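Local coordinates for flavoprotein (Thermotoga maritima, PDB 5V8S) that probably acts as an electron-transferring oxidoreductase with a di-iron centre and FMN, as in flavo-di-iron proteins that reduce dioxygen or nitric oxide, at residues K75-I78 with D79-K83; R127-E130 with G131-I135; T207-I210 with V211-G215. The protein carries 1 engineered substitution. All blocks are in the same frame, centred on the assembly; numbering follows the deposited sequence.

Overall arrangement
Each contact lies within one unbroken run of chain, so none closes a loop beyond a helical turn; the three follow in series, without nesting or crossing. From the N terminus, contact 1 comes first, on helix 74-82, which links the parallel strands 62-66 and 92-94. Contact 2 ends helix 123-133, the connection between strands 118-121 and 138-140 of the same mixed sheet, and faces the second subunit. Contact 3 lies in the last turns of helix 196-214, near the middle of the chain and beside the di-iron site. The nearest atoms are about 11 Å apart between contacts 1 and 2, and about 14 Å between contacts 2 and 3.

Contact 1. Residues K75-I78 with D79-K83; sequences KEFI and DALSK
K75 and D79, one helical turn apart, are joined on the outer side of the helix by a long, weak salt bridge, with NZ 3.4 Å from OD2 of D79. The lysine is extended as far as CE and then folds at its last torsion (chi4 58°), which turns NZ toward D79; CG and CE already lie alongside the same carboxylate oxygen. E76 adds a second acidic group nearby, its OE1 6.4 Å from OD2 of D79; the lysine probably offsets part of the D79 charge. In the backbone, regular i to i+4 bonds run through the turn, including A80 N to E76 O at 2.9 Å and L81 N to F77 O at 2.8 Å. Helix 74-82 is the crossover of a beta-alpha-beta unit, between the parallel strands 62-66 and 92-94 of the metallo-beta-lactamase-like domain. The carbonyl oxygen of I78 is gripped twice by S82. S82 N donates from one face of the carbonyl plane and OG, 2.9 Å from I78 O, from the other, standing 40° out of that plane. The serine chi1 of -62° turns the hydroxyl back along the helix to make this bond. Apolar contact is made on the inner side, where CE2 of F77 meets the methyl CD2 of L81 at 4.1 Å, obliquely to the ring. Both side chains also rest on L30 of strand 26-34, and W69 meets the F77 ring edge-to-face. I78 packs on T109 and T112 of helix 106-113, and F77 reaches T109 as well.

Contact 2. Residues R127-E130 with G131-I135; sequences RLLE and GFYGI
L129 and Y133 form the apolar centre: the leucine methyl CD2 touches the edge of the tyrosine ring in its plane, 4.0 Å from CD2 of Y133. The same ring has CB of F132 over the centre of one face, so it is held both at its rim and from above. Past the end of the helix, I135 returns to the leucine, the two CB atoms being 4.3 Å apart. L106 and I119 touch both L129 and I135. Toward the other flank, the F132 ring leans over the preceding turn (chi1 -70°), bringing CE2 within 4.1 Å of CB of L128 and CG within 3.3 Å of the L128 carbonyl oxygen, which lies oblique to the ring. Helix 123-133 is the crossover between the parallel strands 118-121 and 138-140, and here it stops. L129 O receives Y133 N at 3.0 Å, and G134 N still bonds to E130 O at 2.8 Å, continuing the helical pattern, though this bond is bent. The positive phi of G134 (70°), a left-handed conformation, then turns the chain so that I135 N comes back to L129 O, weakly, at 3.3 Å. At the polar edge, the extended E130 side chain forms a salt bridge with K136, and Y133 OH bonds to S103. The second subunit adds S391, whose hydroxyl bonds to E130 O, while its F278 meets the F132 ring with planes about 30° apart; this fits the head-to-tail dimer known for flavo-di-iron proteins.

Contact 3. Residues T207-I210 with V211-G215; sequences TKYI and VTVIG
Y209 lays one face of its ring toward V213, four residues on, in a CH-pi contact. The valine methyl CG2 sits 4.2 Å from the ring centroid, 28° off the normal, displaced toward CD1 and CE1. The second methyl, CG1, reaches further along the ring and lies 4.0 Å from the phenol OH, so the forked valine tip follows the tyrosine from its flank to its outer end. A chi1 of 178° directs the tyrosine alongside its own carbonyl, over the next turn of the helix, and makes this overlap possible. I214 meets another part of the ring: its terminal CD1 comes obliquely to CE2 of Y209 at 4.1 Å. Y185 stands edge-to-face to the same aromatic ring.

On another side of the helix, T212 turns its hydroxyl back on the backbone. Its OG1, placed between the backbone N and the carbonyl carbon (chi1 59°), donates to K208 O at 2.8 Å. T212 N binds the same oxygen from the opposite face of the carbonyl plane, 3.1 Å away, which leaves a buried acceptor doubly held. T212 OG1 is bonded to Y185 OH as well, while the fully extended K208 carries NZ away to E48 and E312. Toward the C-terminal end the turn widens into a pi-type one. I214 N still reaches I210 O at 2.8 Å, though the bond is bent, and G215 N makes a weak bond to V211 O.

Y209 approaches the mu-oxo-diiron to about 4 Å and touches the metal-pocket residue D180, and V213 packs on H163 of that pocket. Y209 and V213 thus pack against the di-iron pocket, consistent with a place just behind the metal ligands in the metallo-beta-lactamase-like domain.

Contact 1. Residues K75-I78 with D79-K83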
ATOM      1  N   LYS A  75     -18.718   3.209 -26.374  1.00 27.58           N
ATOM      2  CA  LYS A  75     -18.799   3.136 -27.829  1.00 31.72           C
ATOM      3  C   LYS A  75     -18.785   1.690 -28.288  1.00 31.14           C
ATOM      4  O   LYS A  75     -19.560   1.298 -29.173  1.00 32.05           O
ATOM      5  CB  LYS A  75     -17.633   3.904 -28.459  1.00 35.29           C
ATOM      6  CG  LYS A  75     -17.496   3.726 -29.981  1.00 39.93           C
ATOM      7  CD  LYS A  75     -16.071   3.985 -30.464  1.00 43.17           C
ATOM      8  CE  LYS A  75     -15.795   3.265 -31.780  1.00 45.51           C
ATOM      9  NZ  LYS A  75     -16.744   3.676 -32.852  1.00 47.24           N
ATOM     10  N   GLU A  76     -17.902   0.886 -27.694  1.00 29.93           N
ATOM     11  CA  GLU A  76     -17.844  -0.533 -28.013  1.00 30.26           C
ATOM     12  C   GLU A  76     -19.160  -1.222 -27.669  1.00 28.81           C
ATOM     13  O   GLU A  76     -19.619  -2.104 -28.407  1.00 29.67           O
ATOM     14  CB  GLU A  76     -16.677  -1.172 -27.255  1.00 30.98           C
ATOM     15  CG  GLU A  76     -15.287  -0.761 -27.753  1.00 33.90           C
ATOM     16  CD  GLU A  76     -14.724   0.500 -27.092  1.00 35.47           C
ATOM     17  OE1 GLU A  76     -15.477   1.257 -26.446  1.00 35.19           O
ATOM     18  OE2 GLU A  76     -13.499   0.729 -27.217  1.00 37.95           O
ATOM     19  N   PHE A  77     -19.787  -0.828 -26.555  1.00 27.59           N
ATOM     20  CA  PHE A  77     -21.044  -1.446 -26.144  1.00 26.10           C
ATOM     21  C   PHE A  77     -22.150  -1.174 -27.155  1.00 26.86           C
ATOM     22  O   PHE A  77     -22.890  -2.087 -27.547  1.00 26.84           O
ATOM     23  CB  PHE A  77     -21.465  -0.929 -24.766  1.00 24.95           C
ATOM     24  CG  PHE A  77     -22.765  -1.497 -24.300  1.00 24.78           C
ATOM     25  CD1 PHE A  77     -22.851  -2.811 -23.880  1.00 26.39           C
ATOM     26  CD2 PHE A  77     -23.913  -0.721 -24.302  1.00 25.62           C
ATOM     27  CE1 PHE A  77     -24.066  -3.341 -23.477  1.00 26.04           C
ATOM     28  CE2 PHE A  77     -25.119  -1.248 -23.891  1.00 26.62           C
ATOM     29  CZ  PHE A  77     -25.195  -2.547 -23.476  1.00 26.07           C
ATOM     30  N   ILE A  78     -22.279   0.080 -27.588  1.00 28.35           N
ATOM     31  CA  ILE A  78     -23.303   0.420 -28.575  1.00 30.20           C
ATOM     32  C   ILE A  78     -23.083  -0.368 -29.859  1.00 31.60           C
ATOM     33  O   ILE A  78     -24.019  -0.955 -30.423  1.00 30.97           O
ATOM     34  CB  ILE A  78     -23.331   1.940 -28.832  1.00 31.29           C
ATOM     35  CG1 ILE A  78     -23.766   2.710 -27.584  1.00 32.13           C
ATOM     36  CG2 ILE A  78     -24.228   2.281 -30.013  1.00 32.82           C
ATOM     37  CD1 ILE A  78     -25.038   2.248 -26.957  1.00 34.02           C
ATOM     38  N   ASP A  79     -21.840  -0.397 -30.342  1.00 34.12           N
ATOM     39  CA  ASP A  79     -21.562  -1.109 -31.585  1.00 37.14           C
ATOM     40  C   ASP A  79     -21.911  -2.586 -31.458  1.00 34.64           C
ATOM     41  O   ASP A  79     -22.536  -3.161 -32.356  1.00 34.70           O
ATOM     42  CB  ASP A  79     -20.098  -0.923 -31.983  1.00 43.74           C
ATOM     43  CG  ASP A  79     -19.738   0.539 -32.199  1.00 49.91           C
ATOM     44  OD1 ASP A  79     -20.653   1.347 -32.471  1.00 51.96           O
ATOM     45  OD2 ASP A  79     -18.539   0.880 -32.100  1.00 52.66           O
ATOM     46  N   ALA A  80     -21.544  -3.213 -30.337  1.00 31.94           N
ATOM     47  CA  ALA A  80     -21.839  -4.634 -30.165  1.00 30.87           C
ATOM     48  C   ALA A  80     -23.336  -4.870 -30.032  1.00 30.63           C
ATOM     49  O   ALA A  80     -23.883  -5.803 -30.635  1.00 31.84           O
ATOM     50  CB  ALA A  80     -21.120  -5.189 -28.939  1.00 30.49           C
ATOM     51  N   LEU A  81     -24.015  -4.030 -29.248  1.00 29.46           N
ATOM     52  CA  LEU A  81     -25.459  -4.162 -29.081  1.00 29.73           C
ATOM     53  C   LEU A  81     -26.186  -4.065 -30.421  1.00 31.09           C
ATOM     54  O   LEU A  81     -27.151  -4.803 -30.673  1.00 30.99           O
ATOM     55  CB  LEU A  81     -25.947  -3.061 -28.138  1.00 29.69           C
ATOM     56  CG  LEU A  81     -27.441  -3.014 -27.833  1.00 30.64           C
ATOM     57  CD1 LEU A  81     -27.896  -4.291 -27.143  1.00 30.03           C
ATOM     58  CD2 LEU A  81     -27.744  -1.802 -26.981  1.00 31.32           C
ATOM     59  N   SER A  82     -25.740  -3.155 -31.289  1.00 31.97           N
ATOM     60  CA  SER A  82     -26.422  -2.910 -32.553  1.00 34.21           C
ATOM     61  C   SER A  82     -26.319  -4.091 -33.504  1.00 35.19           C
ATOM     62  O   SER A  82     -27.060  -4.140 -34.493  1.00 35.59           O
ATOM     63  CB  SER A  82     -25.834  -1.676 -33.236  1.00 35.26           C
ATOM     64  OG  SER A  82     -26.006  -0.512 -32.439  1.00 36.51           O
ATOM     65  N   LYS A  83     -25.409  -5.025 -33.252  1.00 36.22           N
ATOM     66  CA  LYS A  83     -25.298  -6.192 -34.114  1.00 38.67           C
ATOM     67  C   LYS A  83     -26.386  -7.218 -33.834  1.00 38.84           C
ATOM     68  O   LYS A  83     -26.670  -8.055 -34.701  1.00 40.56           O
ATOM     69  CB  LYS A  83     -23.912  -6.829 -33.976  1.00 40.70           C
ATOM     70  CG  LYS A  83     -22.757  -5.924 -34.414  1.00 42.91           C
ATOM     71  CD  LYS A  83     -21.422  -6.648 -34.302  1.00 45.10           C
ATOM     72  CE  LYS A  83     -20.235  -5.724 -34.544  1.00 46.39           C
ATOM     73  NZ  LYS A  83     -18.925  -6.439 -34.401  1.00 46.90           N
TER

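Contact 2. Residues R127-E130 with G131-I135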
ATOM      1  N   ARG A 127     -32.237   6.435  -6.816  1.00 23.44           N
ATOM      2  CA  ARG A 127     -31.535   7.587  -6.256  1.00 25.00           C
ATOM      3  C   ARG A 127     -30.143   7.723  -6.854  1.00 23.69           C
ATOM      4  O   ARG A 127     -29.698   8.837  -7.166  1.00 24.27           O
ATOM      5  CB  ARG A 127     -31.467   7.448  -4.736  1.00 29.47           C
ATOM      6  CG  ARG A 127     -32.833   7.582  -4.086  1.00 36.09           C
ATOM      7  CD  ARG A 127     -32.905   6.898  -2.728  1.00 43.84           C
ATOM      8  NE  ARG A 127     -31.917   7.404  -1.785  1.00 50.76           N
ATOM      9  CZ  ARG A 127     -31.832   7.009  -0.516  1.00 56.12           C
ATOM     10  NH1 ARG A 127     -32.687   6.110  -0.039  1.00 57.66           N
ATOM     11  NH2 ARG A 127     -30.895   7.517   0.279  1.00 57.73           N
ATOM     12  N   LEU A 128     -29.433   6.600  -7.025  1.00 22.13           N
ATOM     13  CA  LEU A 128     -28.066   6.665  -7.525  1.00 22.15           C
ATOM     14  C   LEU A 128     -28.018   6.966  -9.018  1.00 22.80           C
ATOM     15  O   LEU A 128     -27.100   7.654  -9.476  1.00 23.52           O
ATOM     16  CB  LEU A 128     -27.311   5.368  -7.197  1.00 21.61           C
ATOM     17  CG  LEU A 128     -27.068   5.155  -5.693  1.00 21.92           C
ATOM     18  CD1 LEU A 128     -26.641   3.738  -5.380  1.00 22.38           C
ATOM     19  CD2 LEU A 128     -26.028   6.157  -5.173  1.00 24.34           C
ATOM     20  N   LEU A 129     -28.999   6.499  -9.794  1.00 22.67           N
ATOM     21  CA  LEU A 129     -28.986   6.846 -11.213  1.00 23.53           C
ATOM     22  C   LEU A 129     -29.177   8.339 -11.413  1.00 24.66           C
ATOM     23  O   LEU A 129     -28.622   8.920 -12.349  1.00 25.12           O
ATOM     24  CB  LEU A 129     -30.069   6.081 -11.971  1.00 22.71           C
ATOM     25  CG  LEU A 129     -29.813   4.591 -12.168  1.00 23.78           C
ATOM     26  CD1 LEU A 129     -31.047   3.904 -12.745  1.00 24.36           C
ATOM     27  CD2 LEU A 129     -28.602   4.374 -13.071  1.00 24.25           C
ATOM     28  N   GLU A 130     -29.953   8.972 -10.548  1.00 24.97           N
ATOM     29  CA  GLU A 130     -30.104  10.418 -10.637  1.00 27.27           C
ATOM     30  C   GLU A 130     -28.814  11.119 -10.229  1.00 26.27           C
ATOM     31  O   GLU A 130     -28.355  12.042 -10.905  1.00 27.40           O
ATOM     32  CB  GLU A 130     -31.254  10.865  -9.750  1.00 30.88           C
ATOM     33  CG  GLU A 130     -31.478  12.356  -9.841  1.00 37.54           C
ATOM     34  CD  GLU A 130     -32.522  12.848  -8.865  1.00 44.41           C
ATOM     35  OE1 GLU A 130     -32.153  13.567  -7.899  1.00 48.17           O
ATOM     36  OE2 GLU A 130     -33.704  12.510  -9.061  1.00 45.48           O
ATOM     37  N   GLY A 131     -28.203  10.681  -9.133  1.00 26.07           N
ATOM     38  CA  GLY A 131     -26.987  11.339  -8.674  1.00 25.69           C
ATOM     39  C   GLY A 131     -25.812  11.167  -9.626  1.00 26.38           C
ATOM     40  O   GLY A 131     -25.010  12.089  -9.814  1.00 27.17           O
ATOM     41  N   PHE A 132     -25.661   9.977 -10.205  1.00 24.82           N
ATOM     42  CA  PHE A 132     -24.541   9.752 -11.118  1.00 24.44           C
ATOM     43  C   PHE A 132     -24.775  10.415 -12.465  1.00 25.12           C
ATOM     44  O   PHE A 132     -23.867  11.036 -13.024  1.00 27.58           O
ATOM     45  CB  PHE A 132     -24.352   8.254 -11.375  1.00 23.61           C
ATOM     46  CG  PHE A 132     -23.841   7.464 -10.200  1.00 24.09           C
ATOM     47  CD1 PHE A 132     -23.124   8.047  -9.176  1.00 28.09           C
ATOM     48  CD2 PHE A 132     -24.093   6.111 -10.134  1.00 24.43           C
ATOM     49  CE1 PHE A 132     -22.668   7.279  -8.110  1.00 29.86           C
ATOM     50  CE2 PHE A 132     -23.638   5.351  -9.083  1.00 25.85           C
ATOM     51  CZ  PHE A 132     -22.926   5.932  -8.071  1.00 27.44           C
ATOM     52  N   TYR A 133     -25.976  10.266 -13.016  1.00 24.78           N
ATOM     53  CA  TYR A 133     -26.218  10.546 -14.425  1.00 24.97           C
ATOM     54  C   TYR A 133     -27.348  11.528 -14.686  1.00 25.54           C
ATOM     55  O   TYR A 133     -27.560  11.878 -15.845  1.00 27.64           O
ATOM     56  CB  TYR A 133     -26.543   9.249 -15.188  1.00 25.18           C
ATOM     57  CG  TYR A 133     -25.521   8.140 -15.000  1.00 24.82           C
ATOM     58  CD1 TYR A 133     -24.198   8.304 -15.414  1.00 25.19           C
ATOM     59  CD2 TYR A 133     -25.876   6.932 -14.410  1.00 24.58           C
ATOM     60  CE1 TYR A 133     -23.256   7.294 -15.235  1.00 24.75           C
ATOM     61  CE2 TYR A 133     -24.956   5.913 -14.238  1.00 23.99           C
ATOM     62  CZ  TYR A 133     -23.641   6.100 -14.645  1.00 23.66           C
ATOM     63  OH  TYR A 133     -22.708   5.099 -14.480  1.00 23.52           O
ATOM     64  N   GLY A 134     -28.061  11.982 -13.661  1.00 25.30           N
ATOM     65  CA  GLY A 134     -29.219  12.821 -13.881  1.00 26.07           C
ATOM     66  C   GLY A 134     -30.401  12.107 -14.491  1.00 27.23           C
ATOM     67  O   GLY A 134     -31.323  12.768 -14.978  1.00 29.35           O
ATOM     68  N   ILE A 135     -30.400  10.777 -14.490  1.00 26.92           N
ATOM     69  CA  ILE A 135     -31.507   9.996 -15.039  1.00 28.41           C
ATOM     70  C   ILE A 135     -32.628   9.968 -14.006  1.00 31.65           C
ATOM     71  O   ILE A 135     -32.434   9.511 -12.875  1.00 33.54           O
ATOM     72  CB  ILE A 135     -31.033   8.577 -15.391  1.00 28.17           C
ATOM     73  CG1 ILE A 135     -30.048   8.627 -16.563  1.00 28.27           C
ATOM     74  CG2 ILE A 135     -32.201   7.670 -15.719  1.00 28.71           C
ATOM     75  CD1 ILE A 135     -29.237   7.340 -16.765  1.00 28.39           C
TER

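Contact 3. Residues T207-I210 with V211-G215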
ATOM      1  N   THR A 207     -13.146 -16.349  -5.328  1.00 18.90           N
ATOM      2  CA  THR A 207     -12.876 -16.042  -3.929  1.00 17.92           C
ATOM      3  C   THR A 207     -12.231 -14.669  -3.795  1.00 17.34           C
ATOM      4  O   THR A 207     -12.597 -13.883  -2.914  1.00 17.60           O
ATOM      5  CB  THR A 207     -11.961 -17.103  -3.332  1.00 19.35           C
ATOM      6  OG1 THR A 207     -12.623 -18.367  -3.440  1.00 21.14           O
ATOM      7  CG2 THR A 207     -11.692 -16.798  -1.865  1.00 19.95           C
ATOM      8  N   LYS A 208     -11.258 -14.373  -4.657  1.00 17.47           N
ATOM      9  CA  LYS A 208     -10.593 -13.074  -4.621  1.00 17.72           C
ATOM     10  C   LYS A 208     -11.588 -11.934  -4.808  1.00 17.76           C
ATOM     11  O   LYS A 208     -11.515 -10.917  -4.109  1.00 18.05           O
ATOM     12  CB  LYS A 208      -9.525 -13.045  -5.711  1.00 18.71           C
ATOM     13  CG  LYS A 208      -8.596 -11.846  -5.686  1.00 19.00           C
ATOM     14  CD  LYS A 208      -7.600 -11.993  -6.843  1.00 21.87           C
ATOM     15  CE  LYS A 208      -6.679 -10.825  -7.025  1.00 23.19           C
ATOM     16  NZ  LYS A 208      -5.736 -11.074  -8.163  1.00 23.42           N
ATOM     17  N   TYR A 209     -12.518 -12.086  -5.760  1.00 17.34           N
ATOM     18  CA  TYR A 209     -13.578 -11.106  -5.992  1.00 17.65           C
ATOM     19  C   TYR A 209     -14.483 -10.969  -4.770  1.00 17.38           C
ATOM     20  O   TYR A 209     -14.788  -9.855  -4.326  1.00 17.14           O
ATOM     21  CB  TYR A 209     -14.389 -11.534  -7.227  1.00 18.45           C
ATOM     22  CG  TYR A 209     -15.542 -10.615  -7.515  1.00 18.91           C
ATOM     23  CD1 TYR A 209     -15.354  -9.464  -8.261  1.00 19.46           C
ATOM     24  CD2 TYR A 209     -16.829 -10.893  -7.037  1.00 19.28           C
ATOM     25  CE1 TYR A 209     -16.410  -8.607  -8.527  1.00 22.20           C
ATOM     26  CE2 TYR A 209     -17.869 -10.041  -7.290  1.00 21.42           C
ATOM     27  CZ  TYR A 209     -17.647  -8.895  -8.031  1.00 23.20           C
ATOM     28  OH  TYR A 209     -18.697  -8.039  -8.277  1.00 26.79           O
ATOM     29  N   ILE A 210     -14.937 -12.089  -4.213  1.00 17.05           N
ATOM     30  CA  ILE A 210     -15.812 -12.034  -3.046  1.00 16.40           C
ATOM     31  C   ILE A 210     -15.173 -11.225  -1.936  1.00 16.68           C
ATOM     32  O   ILE A 210     -15.790 -10.321  -1.364  1.00 18.52           O
ATOM     33  CB  ILE A 210     -16.167 -13.448  -2.550  1.00 17.16           C
ATOM     34  CG1 ILE A 210     -17.033 -14.180  -3.556  1.00 18.24           C
ATOM     35  CG2 ILE A 210     -16.885 -13.356  -1.218  1.00 19.69           C
ATOM     36  CD1 ILE A 210     -17.142 -15.679  -3.267  1.00 19.68           C
ATOM     37  N   VAL A 211     -13.947 -11.578  -1.570  1.00 16.55           N
ATOM     38  CA  VAL A 211     -13.337 -10.950  -0.401  1.00 16.23           C
ATOM     39  C   VAL A 211     -13.097  -9.464  -0.657  1.00 15.87           C
ATOM     40  O   VAL A 211     -13.449  -8.608   0.168  1.00 16.85           O
ATOM     41  CB  VAL A 211     -12.049 -11.675   0.029  1.00 17.11           C
ATOM     42  CG1 VAL A 211     -11.441 -10.978   1.258  1.00 18.63           C
ATOM     43  CG2 VAL A 211     -12.315 -13.153   0.358  1.00 17.93           C
ATOM     44  N   THR A 212     -12.501  -9.135  -1.808  1.00 16.09           N
ATOM     45  CA  THR A 212     -12.143  -7.747  -2.081  1.00 16.60           C
ATOM     46  C   THR A 212     -13.358  -6.850  -2.272  1.00 16.86           C
ATOM     47  O   THR A 212     -13.351  -5.713  -1.794  1.00 18.71           O
ATOM     48  CB  THR A 212     -11.189  -7.606  -3.275  1.00 16.40           C
ATOM     49  OG1 THR A 212     -11.766  -8.150  -4.467  1.00 16.69           O
ATOM     50  CG2 THR A 212      -9.830  -8.248  -2.968  1.00 16.95           C
ATOM     51  N   VAL A 213     -14.395  -7.330  -2.966  1.00 16.82           N
ATOM     52  CA  VAL A 213     -15.543  -6.479  -3.304  1.00 18.22           C
ATOM     53  C   VAL A 213     -16.661  -6.590  -2.279  1.00 17.22           C
ATOM     54  O   VAL A 213     -17.265  -5.582  -1.893  1.00 18.85           O
ATOM     55  CB  VAL A 213     -16.026  -6.812  -4.729  1.00 19.70           C
ATOM     56  CG1 VAL A 213     -17.276  -6.018  -5.097  1.00 20.50           C
ATOM     57  CG2 VAL A 213     -14.924  -6.546  -5.729  1.00 21.41           C
ATOM     58  N   ILE A 214     -16.967  -7.812  -1.835  1.00 17.64           N
ATOM     59  CA  ILE A 214     -18.118  -8.068  -0.981  1.00 17.96           C
ATOM     60  C   ILE A 214     -17.740  -8.381   0.463  1.00 18.23           C
ATOM     61  O   ILE A 214     -18.634  -8.481   1.311  1.00 19.11           O
ATOM     62  CB  ILE A 214     -18.982  -9.208  -1.564  1.00 19.38           C
ATOM     63  CG1 ILE A 214     -19.096  -9.066  -3.086  1.00 21.17           C
ATOM     64  CG2 ILE A 214     -20.366  -9.223  -0.924  1.00 20.03           C
ATOM     65  CD1 ILE A 214     -19.867 -10.187  -3.764  1.00 23.01           C
ATOM     66  N   GLY A 215     -16.454  -8.543   0.777  1.00 18.43           N
ATOM     67  CA  GLY A 215     -16.090  -9.166   2.038  1.00 18.70           C
ATOM     68  C   GLY A 215     -16.567  -8.430   3.274  1.00 19.37           C
ATOM     69  O   GLY A 215     -16.823  -9.050   4.308  1.00 21.14           O
TER